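Side-chain contacts in putative cytidylyltransferase (Burkholderia pseudomallei, PDB 5X9Q), which probably catalyses the transfer of an adenylyl group from ATP to D-glycero-beta-D-manno-heptose 1-phosphate, giving ADP-heptose and diphosphate: residues Leu48-Val53 with Pro154-Arg159; Ser116-Val121 with Ser140-Gly145. All coordinates share one frame; numbering follows the deposited sequence.

Contact 1. Residues Leu48-Val53 with Pro154-Arg159; sequences LHRGHV and PFEHDR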
loop_
_atom_site.group_PDB
_atom_site.type_symbol
_atom_site.label_atom_id
_atom_site.label_comp_id
_atom_site.label_asym_id
_atom_site.label_seq_id
_atom_site.Cartn_x
_atom_site.Cartn_y
_atom_site.Cartn_z
ATOM N N LEU A 48 6.661 0.037 4.797
ATOM C CA LEU A 48 5.288 -0.375 5.071
ATOM C C LEU A 48 5.220 -1.870 5.214
ATOM O O LEU A 48 5.761 -2.604 4.383
ATOM C CB LEU A 48 4.326 0.069 3.971
ATOM C CG LEU A 48 3.769 1.483 3.962
ATOM C CD1 LEU A 48 2.779 1.608 2.833
ATOM C CD2 LEU A 48 3.053 1.716 5.257
ATOM N N HIS A 49 4.513 -2.323 6.240
ATOM C CA HIS A 49 4.223 -3.733 6.374
ATOM C C HIS A 49 2.729 -3.885 6.615
ATOM O O HIS A 49 2.003 -2.891 6.702
ATOM C CB HIS A 49 5.030 -4.368 7.507
ATOM C CG HIS A 49 4.887 -3.665 8.817
ATOM N ND1 HIS A 49 3.729 -3.719 9.569
ATOM C CD2 HIS A 49 5.779 -2.959 9.554
ATOM C CE1 HIS A 49 3.895 -3.026 10.682
ATOM N NE2 HIS A 49 5.132 -2.553 10.698
ATOM N N ARG A 50 2.276 -5.127 6.718
ATOM C CA ARG A 50 0.856 -5.415 6.798
ATOM C C ARG A 50 0.173 -4.836 8.042
ATOM O O ARG A 50 -1.005 -4.486 7.998
ATOM C CB ARG A 50 0.641 -6.924 6.731
ATOM C CG ARG A 50 -0.804 -7.308 6.616
ATOM C CD ARG A 50 -0.963 -8.796 6.596
ATOM N NE ARG A 50 -2.339 -9.141 6.288
ATOM C CZ ARG A 50 -2.732 -10.338 5.873
ATOM N NH1 ARG A 50 -1.840 -11.314 5.726
ATOM N NH2 ARG A 50 -4.016 -10.554 5.616
ATOM N N GLY A 51 0.908 -4.729 9.143
ATOM C CA GLY A 51 0.363 -4.143 10.360
ATOM C C GLY A 51 0.037 -2.673 10.172
ATOM O O GLY A 51 -0.998 -2.192 10.619
ATOM N N HIS A 52 0.923 -1.969 9.479
ATOM C CA HIS A 52 0.720 -0.574 9.130
ATOM C C HIS A 52 -0.583 -0.360 8.371
ATOM O O HIS A 52 -1.381 0.495 8.735
ATOM C CB HIS A 52 1.872 -0.080 8.269
ATOM C CG HIS A 52 3.131 0.190 9.028
ATOM N ND1 HIS A 52 4.365 -0.220 8.582
ATOM C CD2 HIS A 52 3.351 0.857 10.185
ATOM C CE1 HIS A 52 5.295 0.185 9.428
ATOM N NE2 HIS A 52 4.706 0.840 10.409
ATOM N N VAL A 53 -0.806 -1.125 7.307
ATOM C CA VAL A 53 -1.979 -0.878 6.475
ATOM C C VAL A 53 -3.259 -1.390 7.115
ATOM O O VAL A 53 -4.313 -0.794 6.918
ATOM C CB VAL A 53 -1.815 -1.461 5.041
ATOM C CG1 VAL A 53 -0.620 -0.773 4.334
ATOM C CG2 VAL A 53 -1.664 -2.970 5.059
ATOM N N PRO A 154 -4.533 -2.073 17.874
ATOM C CA PRO A 154 -3.483 -3.080 17.770
ATOM C C PRO A 154 -3.163 -3.351 16.341
ATOM O O PRO A 154 -4.004 -3.171 15.540
ATOM C CB PRO A 154 -4.125 -4.297 18.388
ATOM C CG PRO A 154 -5.558 -4.076 18.226
ATOM C CD PRO A 154 -5.736 -2.631 18.482
ATOM N N PHE A 155 -1.857 -3.771 16.071
ATOM C CA PHE A 155 -1.390 -3.943 14.698
ATOM C C PHE A 155 -2.001 -5.115 13.930
ATOM O O PHE A 155 -2.479 -4.950 12.807
ATOM C CB PHE A 155 0.132 -4.122 14.675
ATOM C CG PHE A 155 0.894 -2.859 14.953
ATOM C CD1 PHE A 155 0.805 -1.775 14.094
ATOM C CD2 PHE A 155 1.701 -2.754 16.074
ATOM C CE1 PHE A 155 1.505 -0.612 14.348
ATOM C CE2 PHE A 155 2.404 -1.592 16.332
ATOM C CZ PHE A 155 2.307 -0.519 15.469
ATOM N N GLU A 156 -1.923 -6.316 14.541
ATOM C CA GLU A 156 -2.492 -7.484 13.936
ATOM C C GLU A 156 -3.341 -8.105 14.974
ATOM O O GLU A 156 -2.880 -8.498 16.046
ATOM C CB GLU A 156 -1.511 -8.557 13.432
ATOM C CG GLU A 156 -0.721 -8.160 12.180
ATOM C CD GLU A 156 0.107 -9.362 11.740
ATOM O OE1 GLU A 156 0.939 -9.852 12.550
ATOM O OE2 GLU A 156 -0.073 -9.801 10.572
ATOM N N HIS A 157 -4.625 -8.172 14.637
ATOM C CA HIS A 157 -5.655 -8.747 15.476
ATOM C C HIS A 157 -6.527 -9.568 14.542
ATOM O O HIS A 157 -6.607 -9.285 13.346
ATOM C CB HIS A 157 -6.478 -7.653 16.153
ATOM C CG HIS A 157 -6.904 -6.557 15.224
ATOM N ND1 HIS A 157 -6.049 -5.559 14.810
ATOM C CD2 HIS A 157 -8.094 -6.302 14.630
ATOM C CE1 HIS A 157 -6.694 -4.737 14.001
ATOM N NE2 HIS A 157 -7.937 -5.165 13.876
ATOM N N ASP A 158 -7.175 -10.589 15.084
ATOM C CA ASP A 158 -8.012 -11.451 14.294
ATOM C C ASP A 158 -9.359 -10.794 14.224
ATOM O O ASP A 158 -10.078 -10.675 15.216
ATOM C CB ASP A 158 -8.118 -12.880 14.882
ATOM C CG ASP A 158 -8.824 -13.896 13.966
ATOM O OD1 ASP A 158 -9.283 -13.568 12.837
ATOM O OD2 ASP A 158 -8.896 -15.069 14.420
ATOM N N ARG A 159 -9.694 -10.346 12.997
ATOM C CA ARG A 159 -10.923 -9.673 12.704
ATOM C C ARG A 159 -11.946 -10.572 12.049
ATOM O O ARG A 159 -11.654 -11.638 11.492
ATOM C CB ARG A 159 -10.722 -8.453 11.773
ATOM C CG ARG A 159 -9.982 -7.271 12.391
ATOM C CD ARG A 159 -10.054 -5.967 11.592
ATOM N NE ARG A 159 -9.394 -6.162 10.265
ATOM C CZ ARG A 159 -8.041 -5.995 10.121
ATOM N NH1 ARG A 159 -7.242 -5.603 11.162
ATOM N NH2 ARG A 159 -7.473 -6.200 8.897
#
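F155 and G51 meet where the loop after strand 149-153 crosses the first turn of helix 50-62. With no side chain at G51, the backbones come close, the two CA atoms lying 4.7 Å apart and the carbonyl oxygens G51 O and F155 O 3.8 Å. The phenyl ring of F155 presents its edge here: CD1 stands 3.9 Å from G51 O, which lies near the ring plane. This placement follows from chi1 of F155 (-73°), which sets CG opposite the carbonyl carbon and swings the ring so that its CD1 edge faces G51 O, with the histidines H49 and H52 beyond. It stops short of them, with F155 CE1 4.8 Å from H52 CD2.

H49, R50, G51 and H52 form the HxGH signature of the nucleotidyltransferase superfamily, at the start of the helix. In relatives its histidines contact the phosphates of the nucleotide, and a similar role is likely here. A capping box ties ring to backbone: H49 N donates to H52 ND1 (3.2 Å), almost within the plane of the H52 ring, while the N-cap residue H49 accepts a weak bond from G51 N at its ND1. Separately, the two imidazoles meet, H52 ND1 lying over the centre of the H49 ring.

The extended chain of E156 comes up to the R50 side chain, crossing it at about a right angle. The approach is loose: OE2 of E156 is 4.2 Å from CD of R50, and carboxylate and guanidinium planes are turned 53° apart. The opposite charges may attract at this range, but the guanidinium of R50 is engaged elsewhere, in salt bridges to D92 and E18 of the second subunit.

Contact 2. Residues Ser116-Val121 with Ser140-Gly145; sequences SLIEAV and SALVRG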
loop_
_atom_site.group_PDB
_atom_site.type_symbol
_atom_site.label_atom_id
_atom_site.label_comp_id
_atom_site.label_asym_id
_atom_site.label_seq_id
_atom_site.Cartn_x
_atom_site.Cartn_y
_atom_site.Cartn_z
ATOM N N SER A 116 2.509 19.951 18.088
ATOM C CA SER A 116 2.093 21.212 17.474
ATOM C C SER A 116 1.375 20.937 16.154
ATOM O O SER A 116 0.513 21.720 15.753
ATOM C CB SER A 116 3.281 22.155 17.216
ATOM O OG SER A 116 3.987 21.754 16.047
ATOM N N LEU A 117 1.737 19.860 15.452
ATOM C CA LEU A 117 0.982 19.518 14.242
ATOM C C LEU A 117 -0.477 19.202 14.633
ATOM O O LEU A 117 -1.417 19.771 14.071
ATOM C CB LEU A 117 1.612 18.344 13.489
ATOM C CG LEU A 117 0.822 17.797 12.284
ATOM C CD1 LEU A 117 0.551 18.829 11.189
ATOM C CD2 LEU A 117 1.549 16.628 11.686
ATOM N N ILE A 118 -0.648 18.356 15.645
ATOM C CA ILE A 118 -1.973 17.966 16.105
ATOM C C ILE A 118 -2.786 19.144 16.611
ATOM O O ILE A 118 -4.014 19.195 16.430
ATOM C CB ILE A 118 -1.879 16.892 17.206
ATOM C CG1 ILE A 118 -1.417 15.581 16.562
ATOM C CG2 ILE A 118 -3.240 16.699 17.908
ATOM C CD1 ILE A 118 -1.229 14.442 17.514
ATOM N N GLU A 119 -2.103 20.113 17.209
ATOM C CA GLU A 119 -2.787 21.289 17.694
ATOM C C GLU A 119 -3.368 22.023 16.483
ATOM O O GLU A 119 -4.529 22.474 16.491
ATOM C CB GLU A 119 -1.821 22.163 18.535
ATOM C CG GLU A 119 -2.388 23.502 19.032
ATOM C CD GLU A 119 -1.523 24.164 20.136
ATOM O OE1 GLU A 119 -1.093 23.475 21.091
ATOM O OE2 GLU A 119 -1.219 25.373 20.025
ATOM N N ALA A 120 -2.582 22.068 15.419
ATOM C CA ALA A 120 -2.959 22.795 14.213
ATOM C C ALA A 120 -4.077 22.083 13.447
ATOM O O ALA A 120 -4.969 22.709 12.888
ATOM C CB ALA A 120 -1.713 22.999 13.320
ATOM N N VAL A 121 -4.015 20.760 13.427
ATOM C CA VAL A 121 -4.953 19.951 12.677
ATOM C C VAL A 121 -6.292 19.775 13.415
ATOM O O VAL A 121 -7.352 19.678 12.794
ATOM C CB VAL A 121 -4.339 18.573 12.399
ATOM C CG1 VAL A 121 -5.398 17.597 11.885
ATOM C CG2 VAL A 121 -3.181 18.708 11.396
ATOM N N SER A 140 -2.470 12.761 23.382
ATOM C CA SER A 140 -3.742 12.259 23.892
ATOM C C SER A 140 -4.413 13.301 24.748
ATOM O O SER A 140 -5.616 13.556 24.627
ATOM C CB SER A 140 -3.552 11.008 24.733
ATOM O OG SER A 140 -3.005 9.958 23.974
ATOM N N ALA A 141 -3.620 13.899 25.631
ATOM C CA ALA A 141 -4.126 14.905 26.532
ATOM C C ALA A 141 -4.579 16.087 25.725
ATOM O O ALA A 141 -5.631 16.662 26.003
ATOM C CB ALA A 141 -3.044 15.322 27.549
ATOM N N LEU A 142 -3.786 16.449 24.714
ATOM C CA LEU A 142 -4.147 17.586 23.883
ATOM C C LEU A 142 -5.519 17.368 23.263
ATOM O O LEU A 142 -6.421 18.204 23.424
ATOM C CB LEU A 142 -3.108 17.823 22.785
ATOM C CG LEU A 142 -3.433 19.005 21.854
ATOM C CD1 LEU A 142 -3.413 20.333 22.597
ATOM C CD2 LEU A 142 -2.470 19.047 20.676
ATOM N N VAL A 143 -5.696 16.224 22.598
ATOM C CA VAL A 143 -6.945 15.967 21.886
ATOM C C VAL A 143 -8.138 15.804 22.830
ATOM O O VAL A 143 -9.227 16.365 22.593
ATOM C CB VAL A 143 -6.827 14.712 21.000
ATOM C CG1 VAL A 143 -8.182 14.342 20.425
ATOM C CG2 VAL A 143 -5.857 14.973 19.894
ATOM N N ARG A 144 -7.942 15.036 23.899
ATOM C CA ARG A 144 -9.011 14.871 24.883
ATOM C C ARG A 144 -9.337 16.197 25.527
ATOM O O ARG A 144 -10.477 16.416 25.944
ATOM C CB ARG A 144 -8.634 13.858 25.963
ATOM C CG ARG A 144 -8.618 12.430 25.496
ATOM C CD ARG A 144 -7.880 11.572 26.480
ATOM N NE ARG A 144 -7.978 10.179 26.095
ATOM C CZ ARG A 144 -7.257 9.197 26.617
ATOM N NH1 ARG A 144 -6.342 9.452 27.542
ATOM N NH2 ARG A 144 -7.458 7.953 26.201
ATOM N N GLY A 145 -8.339 17.083 25.580
ATOM C CA GLY A 145 -8.504 18.384 26.208
ATOM C C GLY A 145 -9.656 19.156 25.590
ATOM O O GLY A 145 -10.338 19.907 26.297
#
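L142 leaves its helix toward helix 115-121, and its CD2 methyl meets both I118 and E119, while V143, one residue on, adds a second touch on I118. The apolar contacts centre on I118 CG2. This methyl lies 3.7 Å from CD2 of L142 and, equally, 3.7 Å from CG2 of V143, so it touches two successive residues of the neighbouring helix. I118 and L142 run past one another in opposite directions, whereas V143 comes across I118 at about a right angle. With CG of L142 trans to its own backbone N (chi1 179°), the side chain stands out far enough for CD2 to arrive at the other backbone.

That backbone contact is the second kind. CD2 of L142 rests 3.6 Å from E119 N and 3.8 Å from E119 CB, a methyl laid on the helix surface where the two side chains cross nearly at right angles. The aliphatic base of E119 does the packing, and its carboxylate passes the other methyl at a distance, OE1 lying 4.2 Å from L142 CD1.

The two segments run side by side, 16° from parallel and 10.1 Å apart at their axes, as consecutive helices of a Rossmann-like alpha/beta fold joined through strand 125-129. P123 lies against both I118 and V143, and I118 also touches F40 of strand 38-43. No hydrogen bond or salt bridge crosses between the segments; what passes between them is van der Waals packing of methyls and methylenes, an adhesion that depends on shape and hydrophobic burial and imposes little directional constraint.

Overall arrangement
Contact 1 and contact 2 sit on opposite sides of the chain's centre, their centres about 25 Å apart and their nearest atoms about 13 Å. Along the chain, 116-121 and 140-145 are nested inside the loop closed by 48-53 and 154-159. They share no helix or strand; three segments lie on helices of the fold built round the parallel sheet, and 154-159 follows its edge strand 149-153. Both are partly buried. Contact 1 sets that loop on the helix end carrying the HxGH signature, probably part of the nucleotide site, with R50 bridging to the second subunit. Contact 2 joins two helices by aliphatic packing, with I118 and V143 buried, and no other chain of the assembly touches it.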